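Local atomic coordinates of lipoprotein, putative (Bacillus anthracis, PDB entry 4NOH), a protein that is of unknown function but is probably a lipoprotein that may bind lipid. Residues A3-G14 with K159-V168; K25-L36 with E132-K143. All blocks are in the same frame, centred on the assembly; numbering follows the deposited sequence. Where two conformers were deposited one is given.

Contact 1: A3-G14 with K159-V168; sequences ATGIVMYGDETG and KVEEAHMVEV
His-164 holds CG in the cramped slot between its backbone N and carbonyl carbon (chi1 55°), while Tyr-9 turns CG beside its own backbone N (chi1 -52°), and these two settings swing the rings rim to rim on one side of the sheet. Tyr-9 OH and His-164 NE2 meet at 2.7 Å, a short hydrogen bond in which either could donate. The planes are only 9° apart and neither ring lies over the other: Tyr-9 OH sits at the edge of the imidazole, and His-164 NE2 at the edge of the phenol ring. Val-7 runs alongside the imidazole, its CG1 3.7 Å from His-164 NE2, and its CG2 meets Val-166 CG1, which lies over one imidazole face near the rim. Antiparallel backbone bonds join the strands until Glu-161 and Glu-162 both face Tyr-9, a classic beta bulge: Tyr-9 O takes Glu-161 N at 2.9 Å and Glu-162 N only weakly. On the other face, the selenium of Met-165 rests 3.9 Å from Ile-6 CG1. A water bridges Asp-11 N and Lys-159 O beyond the bulge. Tyr-115 stacks on Tyr-9, Phe-151 and Ile-154 of helix 150-156 cover the face bearing Ile-6 and Ala-163, and strand 134-142 pairs with the far edge of strand 5-10.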
loop_
_atom_site.group_PDB
_atom_site.type_symbol
_atom_site.label_atom_id
_atom_site.label_comp_id
_atom_site.label_asym_id
_atom_site.label_seq_id
_atom_site.Cartn_x
_atom_site.Cartn_y
_atom_site.Cartn_z
ATOM N N ALA A 3 -5.213 -14.139 10.941
ATOM C CA ALA A 3 -5.418 -12.832 10.226
ATOM C C ALA A 3 -6.891 -12.660 9.826
ATOM O O ALA A 3 -7.555 -13.620 9.421
ATOM C CB ALA A 3 -4.509 -12.742 9.011
ATOM N N THR A 4 -7.411 -11.451 9.999
ATOM C CA THR A 4 -8.797 -11.159 9.656
ATOM C C THR A 4 -8.877 -9.959 8.723
ATOM O O THR A 4 -9.951 -9.482 8.400
ATOM C CB THR A 4 -9.641 -10.891 10.916
ATOM O OG1 THR A 4 -8.989 -9.891 11.707
ATOM C CG2 THR A 4 -9.768 -12.155 11.748
ATOM N N GLY A 5 -7.731 -9.450 8.279
ATOM C CA GLY A 5 -7.741 -8.360 7.353
ATOM C C GLY A 5 -7.428 -8.784 5.936
ATOM O O GLY A 5 -6.713 -9.753 5.699
ATOM N N ILE A 6 -7.973 -8.039 4.997
ATOM C CA ILE A 6 -7.615 -8.191 3.579
ATOM C C ILE A 6 -7.205 -6.826 3.045
ATOM O O ILE A 6 -7.942 -5.828 3.182
ATOM C CB ILE A 6 -8.742 -8.763 2.701
ATOM C CG1 ILE A 6 -9.210 -10.131 3.256
ATOM C CG2 ILE A 6 -8.241 -8.907 1.266
ATOM C CD1 ILE A 6 -10.364 -10.804 2.522
ATOM N N VAL A 7 -6.014 -6.758 2.472
ATOM C CA VAL A 7 -5.554 -5.575 1.747
ATOM C C VAL A 7 -5.803 -5.857 0.272
ATOM O O VAL A 7 -5.460 -6.932 -0.217
ATOM C CB VAL A 7 -4.072 -5.247 1.989
ATOM C CG1 VAL A 7 -3.579 -4.153 1.038
ATOM C CG2 VAL A 7 -3.846 -4.823 3.439
HETATM N N MSE A 8 -6.407 -4.910 -0.415
HETATM C CA MSE A 8 -6.738 -5.037 -1.828
HETATM C C MSE A 8 -6.260 -3.817 -2.568
HETATM O O MSE A 8 -6.158 -2.717 -2.009
HETATM C CB MSE A 8 -8.241 -5.258 -2.016
HETATM C CG MSE A 8 -9.104 -4.207 -1.361
HETATM SE SE MSE A 8 -10.996 -4.800 -1.230
HETATM C CE MSE A 8 -10.780 -5.795 0.436
ATOM N N TYR A 9 -5.993 -3.988 -3.856
ATOM C CA TYR A 9 -5.437 -2.949 -4.673
ATOM C C TYR A 9 -6.152 -2.907 -5.980
ATOM O O TYR A 9 -6.433 -3.943 -6.565
ATOM C CB TYR A 9 -3.971 -3.241 -5.008
ATOM C CG TYR A 9 -3.068 -3.547 -3.842
ATOM C CD1 TYR A 9 -3.009 -4.830 -3.315
ATOM C CD2 TYR A 9 -2.227 -2.580 -3.304
ATOM C CE1 TYR A 9 -2.144 -5.142 -2.292
ATOM C CE2 TYR A 9 -1.352 -2.875 -2.255
ATOM C CZ TYR A 9 -1.328 -4.160 -1.742
ATOM O OH TYR A 9 -0.499 -4.441 -0.676
ATOM N N GLY A 10 -6.414 -1.712 -6.479
ATOM C CA GLY A 10 -7.073 -1.639 -7.797
ATOM C C GLY A 10 -7.679 -0.298 -8.024
ATOM O O GLY A 10 -7.300 0.707 -7.407
ATOM N N ASP A 11 -8.580 -0.235 -8.983
ATOM C CA ASP A 11 -9.302 1.007 -9.187
ATOM C C ASP A 11 -10.234 1.232 -8.026
ATOM O O ASP A 11 -10.780 0.284 -7.476
ATOM C CB ASP A 11 -10.148 0.949 -10.480
ATOM C CG ASP A 11 -9.387 1.344 -11.703
ATOM O OD1 ASP A 11 -8.125 1.525 -11.650
ATOM O OD2 ASP A 11 -10.098 1.534 -12.724
ATOM N N GLU A 12 -10.453 2.498 -7.675
ATOM C CA GLU A 12 -11.380 2.825 -6.608
ATOM C C GLU A 12 -12.703 2.103 -6.765
ATOM O O GLU A 12 -13.243 1.587 -5.793
ATOM C CB GLU A 12 -11.620 4.346 -6.484
ATOM C CG GLU A 12 -12.540 4.685 -5.290
ATOM C CD GLU A 12 -12.771 6.179 -5.056
ATOM O OE1 GLU A 12 -12.178 7.003 -5.776
ATOM O OE2 GLU A 12 -13.555 6.527 -4.136
ATOM N N THR A 13 -13.233 2.033 -7.985
ATOM C CA THR A 13 -14.554 1.442 -8.144
ATOM C C THR A 13 -14.538 -0.046 -7.822
ATOM O O THR A 13 -15.450 -0.544 -7.198
ATOM C CB THR A 13 -15.216 1.692 -9.484
ATOM O OG1 THR A 13 -16.579 1.251 -9.384
ATOM C CG2 THR A 13 -14.494 0.983 -10.566
ATOM N N GLY A 14 -13.480 -0.744 -8.204
ATOM C CA GLY A 14 -13.403 -2.158 -7.924
ATOM C C GLY A 14 -13.241 -2.439 -6.441
ATOM O O GLY A 14 -13.834 -3.368 -5.903
ATOM N N LYS A 159 -12.776 -7.621 -9.708
ATOM C CA LYS A 159 -13.023 -6.266 -9.194
ATOM C C LYS A 159 -11.734 -5.609 -8.751
ATOM O O LYS A 159 -11.492 -4.422 -9.046
ATOM C CB LYS A 159 -14.053 -6.297 -8.069
ATOM C CG LYS A 159 -15.428 -6.759 -8.539
ATOM C CD LYS A 159 -16.422 -6.850 -7.394
ATOM C CE LYS A 159 -17.763 -7.379 -7.853
ATOM N NZ LYS A 159 -18.627 -7.628 -6.667
ATOM N N VAL A 160 -10.889 -6.365 -8.051
ATOM C CA VAL A 160 -9.600 -5.821 -7.646
ATOM C C VAL A 160 -8.481 -6.577 -8.345
ATOM O O VAL A 160 -8.646 -7.736 -8.754
ATOM C CB VAL A 160 -9.389 -5.850 -6.139
ATOM C CG1 VAL A 160 -10.454 -5.011 -5.463
ATOM C CG2 VAL A 160 -9.373 -7.259 -5.596
ATOM N N GLU A 161 -7.356 -5.866 -8.491
ATOM C CA GLU A 161 -6.148 -6.355 -9.190
ATOM C C GLU A 161 -5.280 -7.307 -8.352
ATOM O O GLU A 161 -4.579 -8.177 -8.905
ATOM C CB GLU A 161 -5.313 -5.146 -9.653
ATOM C CG GLU A 161 -6.090 -4.249 -10.623
ATOM C CD GLU A 161 -5.362 -3.011 -11.098
ATOM O OE1 GLU A 161 -4.120 -2.944 -11.017
ATOM O OE2 GLU A 161 -6.059 -2.094 -11.592
ATOM N N GLU A 162 -5.332 -7.146 -7.026
ATOM C CA GLU A 162 -4.541 -7.944 -6.123
ATOM C C GLU A 162 -5.137 -7.843 -4.727
ATOM O O GLU A 162 -5.828 -6.886 -4.404
ATOM C CB GLU A 162 -3.100 -7.411 -6.126
ATOM C CG GLU A 162 -2.112 -8.183 -5.257
ATOM C CD GLU A 162 -2.020 -9.663 -5.603
ATOM O OE1 GLU A 162 -1.012 -10.074 -6.222
ATOM O OE2 GLU A 162 -2.973 -10.425 -5.303
ATOM N N ALA A 163 -4.917 -8.880 -3.928
ATOM C CA ALA A 163 -5.411 -8.922 -2.566
ATOM C C ALA A 163 -4.594 -9.908 -1.767
ATOM O O ALA A 163 -4.093 -10.885 -2.302
ATOM C CB ALA A 163 -6.890 -9.298 -2.528
ATOM N N HIS A 164 -4.440 -9.634 -0.471
ATOM C CA HIS A 164 -3.721 -10.526 0.416
ATOM C C HIS A 164 -4.239 -10.422 1.831
ATOM O O HIS A 164 -4.785 -9.378 2.236
ATOM C CB HIS A 164 -2.178 -10.361 0.332
ATOM C CG HIS A 164 -1.655 -8.969 0.555
ATOM N ND1 HIS A 164 -0.562 -8.722 1.354
ATOM C CD2 HIS A 164 -1.998 -7.776 0.017
ATOM C CE1 HIS A 164 -0.267 -7.429 1.311
ATOM N NE2 HIS A 164 -1.105 -6.840 0.484
HETATM N N MSE A 165 -4.058 -11.503 2.581
HETATM C CA MSE A 165 -4.457 -11.560 3.974
HETATM C C MSE A 165 -3.413 -10.886 4.812
HETATM O O MSE A 165 -2.195 -11.107 4.636
HETATM C CB MSE A 165 -4.523 -13.001 4.464
HETATM C CG MSE A 165 -5.577 -13.801 3.704
HETATM SE SE MSE A 165 -7.415 -13.386 4.267
HETATM C CE MSE A 165 -7.300 -13.263 6.226
ATOM N N VAL A 166 -3.875 -10.130 5.797
ATOM C CA VAL A 166 -2.976 -9.423 6.660
ATOM C C VAL A 166 -3.445 -9.438 8.101
ATOM O O VAL A 166 -4.631 -9.557 8.372
ATOM C CB VAL A 166 -2.816 -7.940 6.214
ATOM C CG1 VAL A 166 -2.392 -7.838 4.749
ATOM C CG2 VAL A 166 -4.095 -7.119 6.443
ATOM N N GLU A 167 -2.498 -9.320 9.030
ATOM C CA GLU A 167 -2.837 -9.201 10.444
ATOM C C GLU A 167 -3.108 -7.729 10.726
ATOM O O GLU A 167 -2.293 -6.854 10.395
ATOM C CB GLU A 167 -1.713 -9.751 11.323
ATOM C CG GLU A 167 -1.534 -11.242 11.118
ATOM C CD GLU A 167 -0.599 -11.893 12.111
ATOM O OE1 GLU A 167 0.208 -11.184 12.749
ATOM O OE2 GLU A 167 -0.672 -13.137 12.240
ATOM N N VAL A 168 -4.263 -7.448 11.312
ATOM C CA VAL A 168 -4.625 -6.069 11.574
ATOM C C VAL A 168 -4.085 -5.606 12.925
ATOM O O VAL A 168 -3.714 -6.421 13.770
ATOM C CB VAL A 168 -6.129 -5.819 11.382
ATOM C CG1 VAL A 168 -6.455 -5.939 9.898
ATOM C CG2 VAL A 168 -6.954 -6.774 12.202
HETATM O O HOH W 1 -5.895 -9.805 12.022
HETATM O O HOH W 2 -9.355 -2.881 -9.926
#

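Contact 2: K25-L36 with E132-K143; sequences KIESQNKFEAKL and EPVKTIGLASFK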
loop_
_atom_site.group_PDB
_atom_site.type_symbol
_atom_site.label_atom_id
_atom_site.label_comp_id
_atom_site.label_asym_id
_atom_site.label_seq_id
_atom_site.Cartn_x
_atom_site.Cartn_y
_atom_site.Cartn_z
ATOM N N LYS A 25 -20.194 -8.136 6.539
ATOM C CA LYS A 25 -19.120 -8.995 7.091
ATOM C C LYS A 25 -17.890 -8.216 7.581
ATOM O O LYS A 25 -17.027 -8.755 8.287
ATOM C CB LYS A 25 -18.647 -9.978 6.025
ATOM C CG LYS A 25 -19.772 -10.850 5.519
ATOM C CD LYS A 25 -20.210 -11.772 6.624
ATOM C CE LYS A 25 -19.424 -13.067 6.590
ATOM N NZ LYS A 25 -19.910 -13.895 5.448
ATOM N N ILE A 26 -17.818 -6.955 7.178
ATOM C CA ILE A 26 -16.701 -6.057 7.481
ATOM C C ILE A 26 -16.963 -5.164 8.681
ATOM O O ILE A 26 -18.041 -4.572 8.802
ATOM C CB ILE A 26 -16.425 -5.194 6.223
ATOM C CG1 ILE A 26 -15.883 -6.112 5.129
ATOM C CG2 ILE A 26 -15.454 -4.058 6.526
ATOM C CD1 ILE A 26 -15.741 -5.501 3.756
ATOM N N GLU A 27 -16.018 -5.114 9.604
ATOM C CA GLU A 27 -16.173 -4.239 10.751
ATOM C C GLU A 27 -15.516 -2.909 10.566
ATOM O O GLU A 27 -15.922 -1.943 11.200
ATOM C CB GLU A 27 -15.676 -4.898 12.029
ATOM C CG GLU A 27 -14.216 -5.267 12.073
ATOM C CD GLU A 27 -13.852 -5.922 13.398
ATOM O OE1 GLU A 27 -14.778 -6.337 14.129
ATOM O OE2 GLU A 27 -12.641 -6.025 13.692
ATOM N N SER A 28 -14.467 -2.838 9.765
ATOM C CA SER A 28 -13.857 -1.561 9.491
ATOM C C SER A 28 -13.172 -1.558 8.158
ATOM O O SER A 28 -12.813 -2.601 7.652
ATOM C CB SER A 28 -12.873 -1.142 10.569
ATOM O OG SER A 28 -11.719 -1.933 10.581
ATOM N N GLN A 29 -12.987 -0.386 7.594
ATOM C CA GLN A 29 -12.255 -0.301 6.349
ATOM C C GLN A 29 -11.593 1.036 6.222
ATOM O O GLN A 29 -11.999 2.016 6.821
ATOM C CB GLN A 29 -13.159 -0.612 5.164
ATOM C CG GLN A 29 -14.254 0.386 4.963
ATOM C CD GLN A 29 -15.381 -0.092 4.031
ATOM O OE1 GLN A 29 -15.757 0.601 3.085
ATOM N NE2 GLN A 29 -15.900 -1.245 4.292
ATOM N N ASN A 30 -10.540 1.047 5.435
ATOM C CA ASN A 30 -9.731 2.216 5.182
ATOM C C ASN A 30 -9.409 2.241 3.696
ATOM O O ASN A 30 -9.106 1.200 3.094
ATOM C CB ASN A 30 -8.424 2.196 6.004
ATOM C CG ASN A 30 -8.652 2.139 7.497
ATOM O OD1 ASN A 30 -8.929 1.082 8.056
ATOM N ND2 ASN A 30 -8.453 3.269 8.162
ATOM N N LYS A 31 -9.488 3.402 3.089
ATOM C CA LYS A 31 -9.096 3.568 1.687
ATOM C C LYS A 31 -7.965 4.582 1.606
ATOM O O LYS A 31 -8.026 5.685 2.188
ATOM C CB LYS A 31 -10.265 4.005 0.822
ATOM C CG LYS A 31 -11.332 2.930 0.682
ATOM C CD LYS A 31 -12.518 3.411 -0.142
ATOM C CE LYS A 31 -13.178 4.629 0.489
ATOM N NZ LYS A 31 -14.480 4.931 -0.171
ATOM N N PHE A 32 -6.928 4.212 0.882
ATOM C CA PHE A 32 -5.748 5.059 0.707
ATOM C C PHE A 32 -5.520 5.223 -0.785
ATOM O O PHE A 32 -5.566 4.251 -1.528
ATOM C CB PHE A 32 -4.498 4.415 1.337
ATOM C CG PHE A 32 -4.663 3.975 2.773
ATOM C CD1 PHE A 32 -4.630 4.894 3.813
ATOM C CD2 PHE A 32 -4.841 2.635 3.073
ATOM C CE1 PHE A 32 -4.792 4.489 5.119
ATOM C CE2 PHE A 32 -5.016 2.233 4.392
ATOM C CZ PHE A 32 -4.988 3.163 5.406
ATOM N N GLU A 33 -5.272 6.437 -1.237
ATOM C CA GLU A 33 -4.974 6.676 -2.627
ATOM C C GLU A 33 -3.466 6.651 -2.867
ATOM O O GLU A 33 -2.654 7.098 -2.037
ATOM C CB GLU A 33 -5.501 8.044 -3.043
ATOM C CG GLU A 33 -5.305 8.362 -4.500
ATOM C CD GLU A 33 -5.640 9.801 -4.826
ATOM O OE1 GLU A 33 -6.852 10.090 -4.930
ATOM O OE2 GLU A 33 -4.707 10.629 -5.011
ATOM N N ALA A 34 -3.074 6.110 -4.016
ATOM C CA ALA A 34 -1.687 6.128 -4.422
ATOM C C ALA A 34 -1.632 6.194 -5.941
ATOM O O ALA A 34 -2.667 6.094 -6.618
ATOM C CB ALA A 34 -0.955 4.887 -3.911
ATOM N N LYS A 35 -0.441 6.404 -6.475
ATOM C CA LYS A 35 -0.223 6.415 -7.918
ATOM C C LYS A 35 0.766 5.304 -8.262
ATOM O O LYS A 35 1.778 5.127 -7.574
ATOM C CB LYS A 35 0.305 7.774 -8.354
ATOM C CG LYS A 35 -0.729 8.874 -8.238
ATOM C CD LYS A 35 -0.215 10.286 -8.456
ATOM C CE LYS A 35 -1.358 11.288 -8.332
ATOM N NZ LYS A 35 -0.917 12.703 -8.532
ATOM N N LEU A 36 0.400 4.475 -9.235
ATOM C CA LEU A 36 1.220 3.328 -9.637
ATOM C C LEU A 36 1.979 3.682 -10.896
ATOM O O LEU A 36 1.383 4.010 -11.923
ATOM C CB LEU A 36 0.357 2.077 -9.875
ATOM C CG LEU A 36 1.065 0.779 -10.265
ATOM C CD1 LEU A 36 1.896 0.274 -9.107
ATOM C CD2 LEU A 36 0.007 -0.231 -10.684
ATOM N N GLU A 132 0.937 9.933 -13.042
ATOM C CA GLU A 132 0.624 8.492 -13.018
ATOM C C GLU A 132 -0.788 8.168 -12.561
ATOM O O GLU A 132 -1.370 8.905 -11.749
ATOM C CB GLU A 132 1.605 7.732 -12.102
ATOM C CG GLU A 132 2.892 7.229 -12.753
ATOM C CD GLU A 132 3.844 8.312 -13.214
ATOM O OE1 GLU A 132 4.700 8.003 -14.067
ATOM O OE2 GLU A 132 3.751 9.465 -12.744
ATOM N N PRO A 133 -1.310 7.015 -13.031
ATOM C CA PRO A 133 -2.667 6.626 -12.709
ATOM C C PRO A 133 -2.873 6.409 -11.220
ATOM O O PRO A 133 -2.027 5.812 -10.544
ATOM C CB PRO A 133 -2.884 5.322 -13.502
ATOM C CG PRO A 133 -1.529 4.838 -13.885
ATOM C CD PRO A 133 -0.609 6.012 -13.866
ATOM N N VAL A 134 -3.986 6.926 -10.730
ATOM C CA VAL A 134 -4.366 6.774 -9.344
ATOM C C VAL A 134 -5.007 5.397 -9.119
ATOM O O VAL A 134 -5.793 4.880 -9.924
ATOM C CB VAL A 134 -5.310 7.914 -8.878
ATOM C CG1 VAL A 134 -5.873 7.626 -7.510
ATOM C CG2 VAL A 134 -4.590 9.257 -8.849
ATOM N N LYS A 135 -4.642 4.793 -8.006
ATOM C CA LYS A 135 -5.139 3.500 -7.619
ATOM C C LYS A 135 -5.528 3.619 -6.156
ATOM O O LYS A 135 -5.082 4.527 -5.440
ATOM C CB LYS A 135 -4.069 2.401 -7.800
ATOM C CG LYS A 135 -3.733 2.061 -9.261
ATOM C CD LYS A 135 -4.872 1.282 -9.942
ATOM C CE LYS A 135 -4.502 0.780 -11.335
ATOM N NZ LYS A 135 -5.655 0.136 -12.033
ATOM N N THR A 136 -6.365 2.709 -5.713
ATOM C CA THR A 136 -6.803 2.653 -4.333
ATOM C C THR A 136 -6.243 1.421 -3.631
ATOM O O THR A 136 -6.226 0.318 -4.204
ATOM C CB THR A 136 -8.345 2.636 -4.265
ATOM O OG1 THR A 136 -8.826 3.876 -4.774
ATOM C CG2 THR A 136 -8.823 2.412 -2.830
ATOM N N ILE A 137 -5.737 1.620 -2.423
ATOM C CA ILE A 137 -5.318 0.564 -1.550
ATOM C C ILE A 137 -6.363 0.519 -0.476
ATOM O O ILE A 137 -6.551 1.483 0.257
ATOM C CB ILE A 137 -3.958 0.861 -0.881
ATOM C CG1 ILE A 137 -2.849 1.118 -1.913
ATOM C CG2 ILE A 137 -3.569 -0.243 0.091
ATOM C CD1 ILE A 137 -1.792 2.048 -1.392
ATOM N N GLY A 138 -7.054 -0.603 -0.387
ATOM C CA GLY A 138 -8.095 -0.765 0.590
ATOM C C GLY A 138 -7.760 -1.800 1.635
ATOM O O GLY A 138 -7.182 -2.838 1.342
ATOM N N LEU A 139 -8.043 -1.494 2.882
ATOM C CA LEU A 139 -7.906 -2.411 3.973
ATOM C C LEU A 139 -9.303 -2.695 4.492
ATOM O O LEU A 139 -10.014 -1.786 4.850
ATOM C CB LEU A 139 -7.037 -1.840 5.103
ATOM C CG LEU A 139 -7.072 -2.671 6.379
ATOM C CD1 LEU A 139 -6.488 -4.058 6.131
ATOM C CD2 LEU A 139 -6.386 -1.978 7.560
ATOM N N ALA A 140 -9.705 -3.952 4.511
ATOM C CA ALA A 140 -10.979 -4.362 5.106
ATOM C C ALA A 140 -10.698 -5.303 6.283
ATOM O O ALA A 140 -10.015 -6.329 6.120
ATOM C CB ALA A 140 -11.832 -5.066 4.087
ATOM N N SER A 141 -11.192 -4.955 7.456
ATOM C CA SER A 141 -11.030 -5.773 8.643
ATOM C C SER A 141 -12.347 -6.510 8.849
ATOM O O SER A 141 -13.383 -5.891 9.031
ATOM C CB SER A 141 -10.638 -4.894 9.833
ATOM O OG SER A 141 -9.430 -4.159 9.558
ATOM N N PHE A 142 -12.315 -7.840 8.777
ATOM C CA PHE A 142 -13.523 -8.643 8.862
ATOM C C PHE A 142 -13.876 -9.027 10.285
ATOM O O PHE A 142 -12.993 -9.202 11.129
ATOM C CB PHE A 142 -13.371 -9.882 7.973
ATOM C CG PHE A 142 -13.426 -9.564 6.504
ATOM C CD1 PHE A 142 -12.331 -8.997 5.850
ATOM C CD2 PHE A 142 -14.597 -9.779 5.780
ATOM C CE1 PHE A 142 -12.415 -8.672 4.507
ATOM C CE2 PHE A 142 -14.674 -9.477 4.431
ATOM C CZ PHE A 142 -13.593 -8.898 3.801
ATOM N N LYS A 143 -15.172 -9.133 10.549
ATOM C CA LYS A 143 -15.656 -9.531 11.862
ATOM C C LYS A 143 -15.123 -10.901 12.226
ATOM O O LYS A 143 -14.753 -11.149 13.380
ATOM C CB LYS A 143 -17.185 -9.539 11.905
ATOM C CG LYS A 143 -17.811 -8.168 11.676
ATOM C CD LYS A 143 -19.312 -8.258 11.534
ATOM C CE LYS A 143 -19.895 -6.929 11.103
ATOM N NZ LYS A 143 -21.375 -7.039 10.922
HETATM O O HOH W 3 -10.590 -7.806 11.580
HETATM O O HOH W 4 -9.799 -1.532 8.348
#
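Ser-141 O is gripped by two backbone N-H groups of the facing strand: Glu-27 N at 2.8 Å and, more weakly, Ser-28 N at 3.3 Å from Ser-141 O. That double hold is a classic beta bulge, where the chain turns a corner at Glu-27 and the pairing slips by one residue. Just past it, a water joins Ser-28 OG and Asn-30 OD1, donating to the latter at 2.8 Å; its link to Ser-141 OG holds for one of two serine conformers and is less certain. On the other side of the bulge Ile-26 lies across Phe-142. Its CG1, beside the backbone N (chi1 -68°), sits over one face of the ring, toward the rim, in a CH-pi contact 3.9 Å from the centroid of Phe-142; CD1 of the same isoleucine reaches Ala-140 CB. Lys-143 N closes this end with a bond to Lys-25 O.

From Ser-28 to Lys-35 the pairing is regular and antiparallel, and it joins two interior strands of the large mixed sheet: strand 134-142 lies between 26-39 and 5-10, while 42-48 flanks 26-39. Ile-137 N bonds Phe-32 O, 2.8 Å away. Ile-137 also extends CD1 to within 3.9 Å of Ala-34 CB, and Leu-45 of strand 42-48 packs against both side chains. The opposite face, with Gln-29, Thr-136 and Ala-140, lies against helix 12-21. Farther along, Lys-35 runs extended past Val-134, its CE 3.9 Å from Val-134 CG2, to a cation-pi contact with Tyr-127 and bonds to the carbonyls of Tyr-127 and Ile-130.

Overall arrangement
Contacts 1 and 2 are neighbouring pairings in one sheet, their centres about 7 Å apart, in the strand order 26-39, 134-142, 5-10, 162-166. Strands 134-142 and 5-10 form the seam, where Gly-10 O and Thr-136 N, 2.8 Å apart, probably hydrogen-bond. Lys-135 NZ adds a charged tie, a salt bridge with Asp-11; its bridge to Glu-161 rests on a too-short distance in one of two glutamate conformers and is doubtful in detail. At the other end Val-168 packs against Ser-141. In sequence, contact 2 is nested inside the loop closed by contact 1, so the chain's two ends meet beside strands from its interior.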